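Local coordinates for endo-1,3-beta-glucanase (Streptomyces sioyaensis, PDB 3DGT), which probably hydrolyses internal linkages of 1,3-beta-glucans, the chain here being the glycoside hydrolase family 16 catalytic domain of a longer protein, at residues E51-S56 and W80-I85; T88-Q93 and G235-L240; E147-L152 and G250-G255; K154-M159 and G176-C181; P203-F208 and Y215-A220. All coordinates share one frame; numbering follows the deposited sequence.

Contact 1 (E51-S56 and W80-I85); sequences ESMTSS and WTSGRI
Trp80 O is approached by two donors from the other segment. Ser52 N gives it a hydrogen bond of 3.0 Å, with an N-H...O angle of 163°. The CA-H of Glu51 is turned to the same oxygen. Ser52 O is met twice as well. Ser82 N bonds to it, and Thr81 CA lies 3.1 Å from Ser52 O. Thr54 N then reaches Ser82 O at 3.0 Å.

These rungs make a short parallel ladder, with Ser52 opposite Thr81 and Met53 opposite Ser82. It attaches strand 52-53 to strand 80-87 of the family 16 beta-sandwich. The neighbouring strands 30-32, 68-74 and 236-244 all run antiparallel to strand 80-87.

On the face of Met53 and Ser82 the sulfur does most of the touching. A bend at chi2 (-67°) lays Met53 SD against the backbone, 3.3 Å from Ser82 C. Met53 CE goes on to Arg84 CB at 3.8 Å. With an alanine here, the sulfur and its methyl are gone, and the Ser82-Gly83 backbone would probably be left without this cover. Thr54 CG2 crosses to Thr81 CG2 at 3.7 Å, Thr81 being on the face of Ser52. Both threonine hydroxyls bond to Asn59.

Arg84 sends its guanidinium away to Asp33 and Tyr38. Its backbone Arg84 N donates to a water at 2.9 Å, and that water also lies 2.7 Å from Thr54 O.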
# COMPACT_ATOMS: atom_id res chain seq x y z
N GLU A 51 2.74 -3.61 -16.38
CA GLU A 51 2.09 -4.90 -16.22
C GLU A 51 0.59 -4.80 -16.47
O GLU A 51 0.01 -3.71 -16.38
CB GLU A 51 2.33 -5.45 -14.80
CG GLU A 51 1.33 -4.96 -13.74
CD GLU A 51 1.43 -3.48 -13.43
OE1 GLU A 51 2.55 -2.92 -13.48
OE2 GLU A 51 0.38 -2.87 -13.10
N SER A 52 -0.02 -5.95 -16.74
CA SER A 52 -1.45 -6.10 -16.65
C SER A 52 -1.74 -6.87 -15.36
O SER A 52 -1.15 -7.92 -15.11
CB SER A 52 -1.97 -6.86 -17.87
OG SER A 52 -3.38 -7.01 -17.82
N MET A 53 -2.64 -6.35 -14.53
CA MET A 53 -3.01 -7.01 -13.28
C MET A 53 -4.01 -8.12 -13.58
O MET A 53 -4.84 -8.00 -14.48
CB MET A 53 -3.58 -5.99 -12.26
CG MET A 53 -2.57 -4.93 -11.84
SD MET A 53 -1.25 -5.71 -10.91
CE MET A 53 -0.37 -4.31 -10.23
N THR A 54 -3.92 -9.21 -12.82
CA THR A 54 -4.83 -10.34 -13.03
C THR A 54 -5.34 -10.90 -11.72
O THR A 54 -4.79 -10.62 -10.65
CB THR A 54 -4.20 -11.51 -13.82
OG1 THR A 54 -3.54 -12.40 -12.91
CG2 THR A 54 -3.25 -11.02 -14.92
N SER A 55 -6.37 -11.73 -11.84
CA SER A 55 -6.95 -12.44 -10.72
C SER A 55 -6.51 -13.90 -10.67
O SER A 55 -7.06 -14.70 -9.91
CB SER A 55 -8.47 -12.32 -10.75
OG SER A 55 -9.01 -13.01 -11.86
N SER A 56 -5.49 -14.23 -11.47
CA SER A 56 -4.92 -15.57 -11.51
C SER A 56 -4.08 -15.87 -10.27
O SER A 56 -3.39 -14.98 -9.76
CB SER A 56 -4.02 -15.70 -12.74
OG SER A 56 -3.33 -16.94 -12.75
N TRP A 80 4.40 -8.59 -18.85
CA TRP A 80 4.35 -8.61 -17.40
C TRP A 80 2.93 -8.66 -16.87
O TRP A 80 2.06 -7.95 -17.36
CB TRP A 80 5.06 -7.39 -16.81
CG TRP A 80 6.56 -7.48 -16.82
CD1 TRP A 80 7.41 -6.95 -17.74
CD2 TRP A 80 7.38 -8.15 -15.86
NE1 TRP A 80 8.71 -7.25 -17.42
CE2 TRP A 80 8.72 -7.99 -16.27
CE3 TRP A 80 7.11 -8.90 -14.70
CZ2 TRP A 80 9.79 -8.53 -15.55
CZ3 TRP A 80 8.18 -9.43 -13.98
CH2 TRP A 80 9.50 -9.24 -14.41
N THR A 81 2.72 -9.52 -15.88
CA THR A 81 1.48 -9.53 -15.10
C THR A 81 1.82 -9.42 -13.63
O THR A 81 2.92 -9.75 -13.22
CB THR A 81 0.62 -10.80 -15.32
OG1 THR A 81 1.43 -11.98 -15.12
CG2 THR A 81 0.01 -10.81 -16.71
N SER A 82 0.88 -8.93 -12.83
CA SER A 82 1.05 -8.93 -11.39
C SER A 82 -0.31 -8.90 -10.72
O SER A 82 -1.33 -9.16 -11.37
CB SER A 82 1.90 -7.74 -10.95
OG SER A 82 2.35 -7.93 -9.62
N GLY A 83 -0.34 -8.60 -9.42
CA GLY A 83 -1.58 -8.56 -8.65
C GLY A 83 -1.78 -7.23 -7.97
O GLY A 83 -0.81 -6.55 -7.60
N ARG A 84 -3.05 -6.87 -7.81
CA ARG A 84 -3.49 -5.63 -7.16
C ARG A 84 -4.86 -5.89 -6.59
O ARG A 84 -5.84 -6.02 -7.33
CB ARG A 84 -3.55 -4.47 -8.16
CG ARG A 84 -3.98 -3.14 -7.58
CD ARG A 84 -3.93 -2.05 -8.65
NE ARG A 84 -4.61 -0.82 -8.24
CZ ARG A 84 -4.09 0.41 -8.36
NH1 ARG A 84 -2.87 0.59 -8.86
NH2 ARG A 84 -4.80 1.46 -7.96
N ILE A 85 -4.93 -6.02 -5.27
CA ILE A 85 -6.20 -6.31 -4.60
C ILE A 85 -6.57 -5.18 -3.65
O ILE A 85 -5.69 -4.52 -3.10
CB ILE A 85 -6.21 -7.68 -3.88
CG1 ILE A 85 -5.18 -7.75 -2.75
CG2 ILE A 85 -6.00 -8.79 -4.91
CD1 ILE A 85 -5.32 -9.03 -1.92
O HOH W 1 -5.12 -8.34 -9.18

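Contact 2 (T88-Q93 and G235-L240); sequences TRTDFQ and GFFVIL
Phe92 and Phe236 are joined through the backbone. Phe236 N donates to Phe92 O at 3.0 Å, with a rather bent N-H...O angle of 135°. The Phe92 ring lies beside the strand instead of pointing off it. Its CG is anti to the carbonyl carbon (chi1 -53°), which brings Phe92 CD2 to 3.2 Å from Phe236 O. The same side of the ring, CD2 and CE2, also reaches Val238, with Phe92 CE2 4.1 Å from Val238 CG2. These two side chains cross at about a right angle.

Arg89 ties the loop to itself. It grips Asp91 side-on: NE bonds to OD1, and Arg89 NH2 makes a salt bridge to Asp91 OD2 at 2.8 Å. Both bonds use syn lone pairs of the carboxylate and lie close to the guanidinium plane. The two bonds fix the turn of the guanidinium, and Phe92 CE1 lies 3.5 Å above the centre of one of its faces. Arg89 NH1 also bonds to Val12 O.

Phe237 CD1 meets Thr90 CG2 at 3.8 Å, and Phe237 CB sits 3.2 Å from Arg89 O. Gly235 lets the chains come close. A side chain there would run into Thr90 O and Asp91 CA.

The loop thus lies across the start of strand 236-244. That strand runs between strands 80-87 and 119-127. Phe92 and Val238 both pack on strand 266-276, at Val273 and Val271. Phe236 turns to Met125 and Trp197, and Phe237 has a cation-pi contact with Arg131.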
# COMPACT_ATOMS: atom_id res chain seq x y z
N THR A 88 -12.86 -4.99 0.01
CA THR A 88 -14.25 -4.73 -0.32
C THR A 88 -14.76 -3.55 0.52
O THR A 88 -15.52 -2.72 0.03
CB THR A 88 -15.11 -5.96 -0.06
OG1 THR A 88 -14.83 -6.46 1.25
CG2 THR A 88 -14.78 -7.06 -1.05
N ARG A 89 -14.31 -3.49 1.78
CA ARG A 89 -14.69 -2.41 2.68
C ARG A 89 -14.00 -1.09 2.34
O ARG A 89 -12.82 -1.04 1.98
CB ARG A 89 -14.37 -2.82 4.11
CG ARG A 89 -15.30 -3.89 4.65
CD ARG A 89 -14.89 -4.33 6.04
NE ARG A 89 -15.09 -3.26 7.02
CZ ARG A 89 -14.77 -3.37 8.31
NH1 ARG A 89 -14.25 -4.51 8.79
NH2 ARG A 89 -15.00 -2.35 9.13
N THR A 90 -14.76 -0.01 2.48
CA THR A 90 -14.29 1.34 2.24
C THR A 90 -14.51 2.24 3.45
O THR A 90 -14.35 3.45 3.36
CB THR A 90 -15.02 2.01 1.06
OG1 THR A 90 -16.43 2.06 1.33
CG2 THR A 90 -14.80 1.24 -0.23
N ASP A 91 -14.86 1.64 4.59
CA ASP A 91 -15.41 2.40 5.72
C ASP A 91 -14.40 2.83 6.78
O ASP A 91 -14.76 3.57 7.69
CB ASP A 91 -16.54 1.62 6.38
CG ASP A 91 -16.09 0.27 6.88
OD1 ASP A 91 -16.10 -0.68 6.06
OD2 ASP A 91 -15.74 0.15 8.08
N PHE A 92 -13.15 2.37 6.67
CA PHE A 92 -12.14 2.57 7.71
C PHE A 92 -11.88 4.05 7.99
O PHE A 92 -11.40 4.77 7.12
CB PHE A 92 -10.83 1.89 7.32
CG PHE A 92 -10.97 0.42 6.97
CD1 PHE A 92 -11.59 -0.46 7.84
CD2 PHE A 92 -10.48 -0.07 5.77
CE1 PHE A 92 -11.72 -1.82 7.53
CE2 PHE A 92 -10.59 -1.43 5.44
CZ PHE A 92 -11.22 -2.30 6.31
N GLN A 93 -12.22 4.47 9.20
CA GLN A 93 -12.10 5.85 9.67
C GLN A 93 -12.42 5.87 11.15
O GLN A 93 -13.50 5.43 11.55
CB GLN A 93 -13.10 6.76 8.93
CG GLN A 93 -13.07 8.22 9.40
CD GLN A 93 -14.19 9.07 8.81
OE1 GLN A 93 -15.13 8.55 8.21
NE2 GLN A 93 -14.09 10.37 8.99
N GLY A 235 -14.28 7.32 4.93
CA GLY A 235 -13.55 6.07 5.00
C GLY A 235 -12.45 5.99 3.97
O GLY A 235 -12.32 6.84 3.07
N PHE A 236 -11.63 4.95 4.12
CA PHE A 236 -10.62 4.56 3.14
C PHE A 236 -10.77 3.07 2.86
O PHE A 236 -11.25 2.31 3.71
CB PHE A 236 -9.21 4.79 3.68
CG PHE A 236 -8.76 6.22 3.67
CD1 PHE A 236 -9.24 7.14 4.60
CD2 PHE A 236 -7.80 6.65 2.75
CE1 PHE A 236 -8.80 8.46 4.60
CE2 PHE A 236 -7.35 7.97 2.75
CZ PHE A 236 -7.85 8.88 3.67
N PHE A 237 -10.36 2.65 1.66
CA PHE A 237 -10.09 1.25 1.40
C PHE A 237 -8.58 1.01 1.35
O PHE A 237 -7.80 1.95 1.23
CB PHE A 237 -10.82 0.73 0.13
CG PHE A 237 -10.62 1.59 -1.10
CD1 PHE A 237 -11.44 2.70 -1.33
CD2 PHE A 237 -9.65 1.28 -2.04
CE1 PHE A 237 -11.27 3.48 -2.49
CE2 PHE A 237 -9.48 2.06 -3.20
CZ PHE A 237 -10.29 3.16 -3.41
N VAL A 238 -8.19 -0.26 1.50
CA VAL A 238 -6.79 -0.68 1.56
C VAL A 238 -6.44 -1.41 0.27
O VAL A 238 -7.26 -2.16 -0.26
CB VAL A 238 -6.55 -1.60 2.79
CG1 VAL A 238 -5.14 -2.22 2.75
CG2 VAL A 238 -6.79 -0.84 4.09
N ILE A 239 -5.23 -1.17 -0.22
CA ILE A 239 -4.75 -1.79 -1.46
C ILE A 239 -3.40 -2.47 -1.22
O ILE A 239 -2.54 -1.93 -0.51
CB ILE A 239 -4.60 -0.74 -2.61
CG1 ILE A 239 -5.89 0.07 -2.82
CG2 ILE A 239 -4.18 -1.41 -3.92
CD1 ILE A 239 -5.91 1.40 -2.08
N LEU A 240 -3.22 -3.67 -1.78
CA LEU A 240 -1.92 -4.36 -1.85
C LEU A 240 -1.61 -4.64 -3.31
O LEU A 240 -2.46 -5.13 -4.05
CB LEU A 240 -1.99 -5.70 -1.10
CG LEU A 240 -2.09 -5.63 0.42
CD1 LEU A 240 -2.53 -6.99 0.94
CD2 LEU A 240 -0.77 -5.24 1.04

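Contact 3 (E147-L152 and G250-G255); sequences ENVQGL and GAFGGG
The carboxamide of Gln150 meets the loop 250-255 with the amino edge of its plane. Gln150 NE2 donates to Gly254 O at 2.8 Å, with an N-H...O angle of 167°. It also donates to Phe252 O at 3.0 Å. Both acceptors lie near the amide plane. The carbonyls receive it differently: the donor stands well above the plane of the Phe252 carbonyl, but is only slightly tilted from that of Gly254. Gln150 OE1 is taken by Gly118 N, which helps fix the rotation of the amide.

The Phe252 ring is turned 71° from this amide. Val149 CG2 approaches it obliquely, 4.0 Å from Phe252 CD1. Leu152 CD1 comes to 4.2 Å from Phe252 CD2. The ring also meets Trp156 edge-to-face.

A bend at chi2 (-55°) folds the glutamine chain, and Gln150 CG rests 3.8 Å from Phe252 CB. Gly253 and Gly254 have backbone angles at which a side chain would be jammed against the preceding carbonyl, so this loop can curl round the amide.

Gln150 is carried by a type I' beta turn from Val149 to Leu152, closed by Leu152 N to Val149 O at 3.2 Å. The turn follows Glu147, the last residue of an E-x-D-x-x-E sequence like the family 16 signature. This is consistent with two loops joined beside the active-site cleft of the family.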
# COMPACT_ATOMS: atom_id res chain seq x y z
N GLU A 147 5.75 1.86 0.47
CA GLU A 147 6.14 1.71 -0.93
C GLU A 147 7.62 1.43 -0.96
O GLU A 147 8.36 1.82 -0.05
CB GLU A 147 5.87 2.97 -1.74
CG GLU A 147 4.41 3.27 -1.99
CD GLU A 147 4.26 4.50 -2.85
OE1 GLU A 147 4.39 5.61 -2.30
OE2 GLU A 147 4.03 4.36 -4.07
N ASN A 148 8.05 0.76 -2.02
CA ASN A 148 9.46 0.48 -2.24
C ASN A 148 9.71 0.33 -3.72
O ASN A 148 8.80 -0.03 -4.48
CB ASN A 148 9.86 -0.80 -1.50
CG ASN A 148 11.24 -1.29 -1.90
OD1 ASN A 148 11.37 -2.20 -2.73
ND2 ASN A 148 12.29 -0.68 -1.33
N VAL A 149 10.94 0.60 -4.14
CA VAL A 149 11.35 0.32 -5.51
C VAL A 149 12.74 -0.29 -5.54
O VAL A 149 13.54 -0.09 -4.62
CB VAL A 149 11.31 1.58 -6.44
CG1 VAL A 149 9.88 2.08 -6.63
CG2 VAL A 149 12.22 2.71 -5.89
N GLN A 150 12.99 -1.06 -6.60
CA GLN A 150 14.35 -1.48 -6.97
C GLN A 150 15.02 -2.45 -6.00
O GLN A 150 16.24 -2.62 -6.04
CB GLN A 150 15.27 -0.25 -7.20
CG GLN A 150 14.71 0.89 -8.08
CD GLN A 150 14.24 0.43 -9.44
OE1 GLN A 150 13.27 -0.32 -9.57
NE2 GLN A 150 14.93 0.89 -10.48
N GLY A 151 14.23 -3.10 -5.15
CA GLY A 151 14.76 -3.98 -4.11
C GLY A 151 15.69 -3.31 -3.13
O GLY A 151 16.51 -3.97 -2.48
N LEU A 152 15.55 -1.99 -2.98
CA LEU A 152 16.37 -1.23 -2.05
C LEU A 152 15.91 -1.45 -0.61
O LEU A 152 14.71 -1.59 -0.35
CB LEU A 152 16.32 0.26 -2.38
CG LEU A 152 17.02 0.70 -3.67
CD1 LEU A 152 16.59 2.10 -4.08
CD2 LEU A 152 18.53 0.65 -3.52
N GLY A 250 11.25 4.71 -12.10
CA GLY A 250 11.90 5.59 -13.07
C GLY A 250 12.81 6.64 -12.44
O GLY A 250 13.77 7.09 -13.08
N ALA A 251 12.50 7.03 -11.21
CA ALA A 251 13.28 8.03 -10.49
C ALA A 251 14.50 7.41 -9.80
O ALA A 251 15.36 8.14 -9.29
CB ALA A 251 12.41 8.77 -9.50
N PHE A 252 14.56 6.08 -9.80
CA PHE A 252 15.63 5.31 -9.17
C PHE A 252 16.29 4.30 -10.11
O PHE A 252 16.66 3.19 -9.71
CB PHE A 252 15.12 4.63 -7.89
CG PHE A 252 14.82 5.60 -6.78
CD1 PHE A 252 13.63 6.33 -6.78
CD2 PHE A 252 15.75 5.83 -5.77
CE1 PHE A 252 13.36 7.26 -5.78
CE2 PHE A 252 15.49 6.75 -4.77
CZ PHE A 252 14.30 7.48 -4.77
N GLY A 253 16.44 4.70 -11.37
CA GLY A 253 17.19 3.90 -12.35
C GLY A 253 16.38 3.22 -13.44
O GLY A 253 16.94 2.67 -14.40
N GLY A 254 15.06 3.24 -13.31
CA GLY A 254 14.18 2.67 -14.32
C GLY A 254 13.93 1.19 -14.19
O GLY A 254 14.31 0.56 -13.20
N GLY A 255 13.28 0.63 -15.21
CA GLY A 255 12.88 -0.77 -15.20
C GLY A 255 11.40 -0.93 -15.54
O GLY A 255 10.65 0.03 -15.51

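Contact 4 (K154-M159 and G176-C181); sequences KTWATM and GNSTAC. Unlike the reference sequence in segment 176-181: Ser178 (reference Leu).
Trp156 turns one face of its indole to Ser178, a cross-strand neighbour in a non-hydrogen-bonded pair of antiparallel strands. These are strands 155-160 and 175-179 of the family 16 beta-sandwich. Ser178 CB stands 3.6 Å from the centroid of the Trp156 five-membered ring, only 7° off the normal, in a CH-pi contact. The indole reaches this place with CG beside the backbone N (chi1 -76°). It also meets Phe248 edge-to-face. A leucine here has no flat face, and Ser178 CB would probably lose its CH-pi partner and Phe248 its aromatic neighbour. Ser178 itself differs from the reference leucine.

Thr155 and Thr179 occupy the other face. Their side chains lie side by side and point the same way, with Thr155 CG2 4.1 Å from Thr179 CG2. Two backbone bonds frame this pair; Thr155 N reaches Thr179 O at 2.9 Å. Thr155 OG1 bonds to Tyr215 OH.

Gly176 faces Thr158, where a side chain would collide with Thr158 OG1. The chain of Lys154 is extended beyond CG and runs out on the Trp156 side. Its NZ donates to a water at 2.9 Å, and that water is 3.0 Å from Ser178 OG.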
# COMPACT_ATOMS: atom_id res chain seq x y z
N LYS A 154 14.80 0.05 1.93
CA LYS A 154 14.09 1.15 2.56
C LYS A 154 12.62 1.13 2.24
O LYS A 154 12.19 0.56 1.22
CB LYS A 154 14.71 2.52 2.25
CG LYS A 154 15.24 2.71 0.82
CD LYS A 154 15.77 4.14 0.67
CE LYS A 154 16.50 4.36 -0.64
NZ LYS A 154 17.16 5.71 -0.65
N THR A 155 11.85 1.70 3.16
CA THR A 155 10.42 1.87 2.99
C THR A 155 10.11 3.36 2.90
O THR A 155 10.72 4.19 3.59
CB THR A 155 9.62 1.20 4.13
OG1 THR A 155 8.24 1.53 3.97
CG2 THR A 155 10.13 1.62 5.51
N TRP A 156 9.19 3.70 2.00
CA TRP A 156 8.65 5.05 1.88
C TRP A 156 7.22 5.07 2.41
O TRP A 156 6.43 4.17 2.11
CB TRP A 156 8.62 5.48 0.41
CG TRP A 156 9.92 5.89 -0.25
CD1 TRP A 156 10.34 7.16 -0.51
CD2 TRP A 156 10.93 5.02 -0.81
NE1 TRP A 156 11.55 7.15 -1.18
CE2 TRP A 156 11.93 5.84 -1.37
CE3 TRP A 156 11.08 3.62 -0.88
CZ2 TRP A 156 13.07 5.33 -2.00
CZ3 TRP A 156 12.22 3.10 -1.52
CH2 TRP A 156 13.20 3.96 -2.06
N ALA A 157 6.90 6.11 3.18
CA ALA A 157 5.53 6.34 3.65
C ALA A 157 5.17 7.78 3.34
O ALA A 157 5.98 8.68 3.54
CB ALA A 157 5.41 6.09 5.13
N THR A 158 3.96 7.99 2.84
CA THR A 158 3.59 9.27 2.24
C THR A 158 2.10 9.55 2.37
O THR A 158 1.27 8.64 2.20
CB THR A 158 3.92 9.27 0.73
OG1 THR A 158 5.26 8.79 0.51
CG2 THR A 158 3.81 10.67 0.16
N MET A 159 1.75 10.81 2.62
CA MET A 159 0.38 11.26 2.40
C MET A 159 0.28 12.13 1.16
O MET A 159 1.05 13.07 0.99
CB MET A 159 -0.18 12.03 3.61
CG MET A 159 -1.59 12.55 3.37
SD MET A 159 -2.30 13.18 4.89
CE MET A 159 -3.94 13.64 4.33
N GLY A 176 6.06 12.94 2.66
CA GLY A 176 6.60 11.61 2.90
C GLY A 176 8.07 11.53 3.26
O GLY A 176 8.80 12.53 3.25
N ASN A 177 8.49 10.32 3.60
CA ASN A 177 9.85 10.06 4.05
C ASN A 177 10.20 8.62 3.71
O ASN A 177 9.32 7.82 3.41
CB ASN A 177 9.92 10.27 5.57
CG ASN A 177 11.35 10.38 6.11
OD1 ASN A 177 11.56 10.21 7.32
ND2 ASN A 177 12.31 10.66 5.25
N SER A 178 11.48 8.30 3.75
CA SER A 178 11.94 6.93 3.61
C SER A 178 12.90 6.63 4.75
O SER A 178 13.52 7.54 5.32
CB SER A 178 12.63 6.72 2.27
OG SER A 178 13.70 7.63 2.12
N THR A 179 13.02 5.35 5.09
CA THR A 179 13.99 4.90 6.09
C THR A 179 14.29 3.43 5.86
O THR A 179 13.46 2.70 5.31
CB THR A 179 13.45 5.16 7.52
OG1 THR A 179 14.53 5.11 8.47
CG2 THR A 179 12.39 4.14 7.91
N ALA A 180 15.48 2.99 6.27
CA ALA A 180 15.85 1.58 6.19
C ALA A 180 14.98 0.75 7.14
O ALA A 180 14.56 1.24 8.19
CB ALA A 180 17.32 1.40 6.52
N CYS A 181 14.72 -0.50 6.79
CA CYS A 181 14.04 -1.36 7.75
C CYS A 181 14.96 -1.61 8.94
O CYS A 181 16.15 -1.86 8.76
CB CYS A 181 13.61 -2.68 7.11
SG CYS A 181 12.14 -2.52 6.10
O HOH W 2 15.06 7.64 -0.50

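Contact 5 (P203-F208 and Y215-A220); sequences PEAIRF and YQTVTA
A beta hairpin with a classic bulge joins strand 205-210 to strand 213-219. Tyr215 and Gln216 both face Phe208 at the bulge. Phe208 O takes Tyr215 N at 2.9 Å and Gln216 N only weakly, at 3.4 Å. The return bond is good: Phe208 N to Gln216 O is 2.8 Å and almost straight, at 175°.

Farther along, Ile206 and Val218 form a hydrogen-bonded pair, with N-H...O bonds in both directions. Ala220 N closes the far end on Glu204 O at 2.9 Å.

Phe208, Gln216 and Val218 share one face with Ile206. The phenyl and the glutamine lie side by side and point the same way, with Phe208 CD2 3.9 Å from Gln216 CG. Val218 CG2 comes to the ring edge, 4.3 Å from Phe208 CE2. Gln216 bends at chi2 (69°), and its NE2 turns back to make a weak bond to Thr217 O.

The opposite face is lighter. Ala205 CB touches Thr219 CG2 at 4.1 Å, and Thr217 CG2 sits 3.5 Å from Ile206 O. Pro203, which follows a cis peptide bond, lies alongside Thr219. Arg207 also points to this face and makes salt bridges with Glu196 and Asp198 through NH1.

Strand 191-198 runs antiparallel beside 205-210. The Phe208-Val218 face packs on strands 155-160 and 175-179, through Ala157, Met159 and Ile175. Helix 225-232 covers the far end, where Trp228 meets Ile206 and Ala220.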
# COMPACT_ATOMS: atom_id res chain seq x y z
N PRO A 203 -3.50 19.75 16.49
CA PRO A 203 -4.02 19.29 15.20
C PRO A 203 -4.03 17.76 15.09
O PRO A 203 -3.19 17.08 15.69
CB PRO A 203 -3.04 19.89 14.20
CG PRO A 203 -1.74 19.95 14.94
CD PRO A 203 -2.12 20.26 16.37
N GLU A 204 -4.98 17.25 14.32
CA GLU A 204 -5.05 15.82 14.02
C GLU A 204 -3.76 15.40 13.35
O GLU A 204 -3.11 16.20 12.67
CB GLU A 204 -6.26 15.50 13.14
CG GLU A 204 -7.59 15.63 13.87
CD GLU A 204 -8.77 15.15 13.05
OE1 GLU A 204 -8.66 15.10 11.81
OE2 GLU A 204 -9.83 14.84 13.63
N ALA A 205 -3.37 14.14 13.55
CA ALA A 205 -2.10 13.66 13.02
C ALA A 205 -2.22 12.27 12.45
O ALA A 205 -3.04 11.46 12.88
CB ALA A 205 -1.03 13.68 14.10
N ILE A 206 -1.38 12.01 11.46
CA ILE A 206 -1.21 10.68 10.90
C ILE A 206 0.27 10.31 11.04
O ILE A 206 1.15 11.10 10.67
CB ILE A 206 -1.72 10.62 9.44
CG1 ILE A 206 -3.26 10.74 9.46
CG2 ILE A 206 -1.24 9.34 8.72
CD1 ILE A 206 -3.92 10.97 8.10
N ARG A 207 0.55 9.16 11.65
CA ARG A 207 1.94 8.73 11.86
C ARG A 207 2.21 7.41 11.18
O ARG A 207 1.45 6.45 11.36
CB ARG A 207 2.32 8.65 13.35
CG ARG A 207 1.38 7.88 14.26
CD ARG A 207 1.64 8.19 15.74
NE ARG A 207 1.57 9.62 15.99
CZ ARG A 207 0.58 10.26 16.60
NH1 ARG A 207 -0.46 9.60 17.09
NH2 ARG A 207 0.63 11.57 16.74
N PHE A 208 3.28 7.38 10.39
CA PHE A 208 3.70 6.16 9.71
C PHE A 208 4.92 5.57 10.41
O PHE A 208 5.87 6.29 10.73
CB PHE A 208 4.08 6.44 8.27
CG PHE A 208 2.95 6.99 7.43
CD1 PHE A 208 2.04 6.13 6.81
CD2 PHE A 208 2.82 8.36 7.23
CE1 PHE A 208 1.02 6.65 6.02
CE2 PHE A 208 1.79 8.87 6.43
CZ PHE A 208 0.89 8.02 5.83
N TYR A 215 8.57 7.18 11.44
CA TYR A 215 9.49 7.91 10.56
C TYR A 215 8.88 9.07 9.78
O TYR A 215 9.61 9.93 9.31
CB TYR A 215 10.30 6.98 9.64
CG TYR A 215 9.54 6.12 8.65
CD1 TYR A 215 8.86 4.98 9.06
CD2 TYR A 215 9.56 6.41 7.28
CE1 TYR A 215 8.18 4.19 8.14
CE2 TYR A 215 8.90 5.62 6.37
CZ TYR A 215 8.22 4.50 6.80
OH TYR A 215 7.55 3.69 5.90
N GLN A 216 7.55 9.10 9.68
CA GLN A 216 6.86 10.22 9.06
C GLN A 216 5.60 10.55 9.84
O GLN A 216 4.81 9.66 10.16
CB GLN A 216 6.51 9.92 7.59
CG GLN A 216 5.69 11.04 6.91
CD GLN A 216 6.50 12.32 6.69
OE1 GLN A 216 7.61 12.28 6.17
NE2 GLN A 216 5.94 13.46 7.10
N THR A 217 5.44 11.83 10.14
CA THR A 217 4.20 12.33 10.73
C THR A 217 3.66 13.45 9.86
O THR A 217 4.42 14.28 9.33
CB THR A 217 4.42 12.84 12.17
OG1 THR A 217 5.16 11.87 12.93
CG2 THR A 217 3.07 13.07 12.87
N VAL A 218 2.35 13.46 9.70
CA VAL A 218 1.65 14.50 8.96
C VAL A 218 0.62 15.07 9.92
O VAL A 218 -0.07 14.33 10.61
CB VAL A 218 0.96 13.93 7.69
CG1 VAL A 218 0.31 15.05 6.86
CG2 VAL A 218 1.96 13.15 6.83
N THR A 219 0.52 16.40 9.99
CA THR A 219 -0.50 17.02 10.84
C THR A 219 -1.44 17.88 10.02
O THR A 219 -1.07 18.40 8.97
CB THR A 219 0.11 17.86 11.98
OG1 THR A 219 0.90 18.91 11.43
CG2 THR A 219 0.99 17.01 12.89
N ALA A 220 -2.66 18.04 10.53
CA ALA A 220 -3.73 18.73 9.81
C ALA A 220 -3.37 20.17 9.46
O ALA A 220 -3.84 20.68 8.45
CB ALA A 220 -5.01 18.70 10.61

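Contact 1 is a buried contact, with no fully exposed residue touching; the others are partly buried. Contacts 1 and 2 share a sheet, since Ile85 N bonds to Leu240 O across strands 80-87 and 236-244. Contacts 3 and 4 also meet: Glu147 O accepts from Trp156 N, and Phe252 packs on the indole. Contacts 4 and 5 touch through Thr155 OG1 and Tyr215 OH. Their chemistry differs. Contact 1 is a parallel ladder, and contacts 4 and 5 are antiparallel ones. Contact 2 sets a loop on a strand with one direct hydrogen bond. Contact 3 joins two loops through one side-chain amide and the packing of Phe252. Contacts 1 and 5 lie farthest apart, about 32 Å between centres.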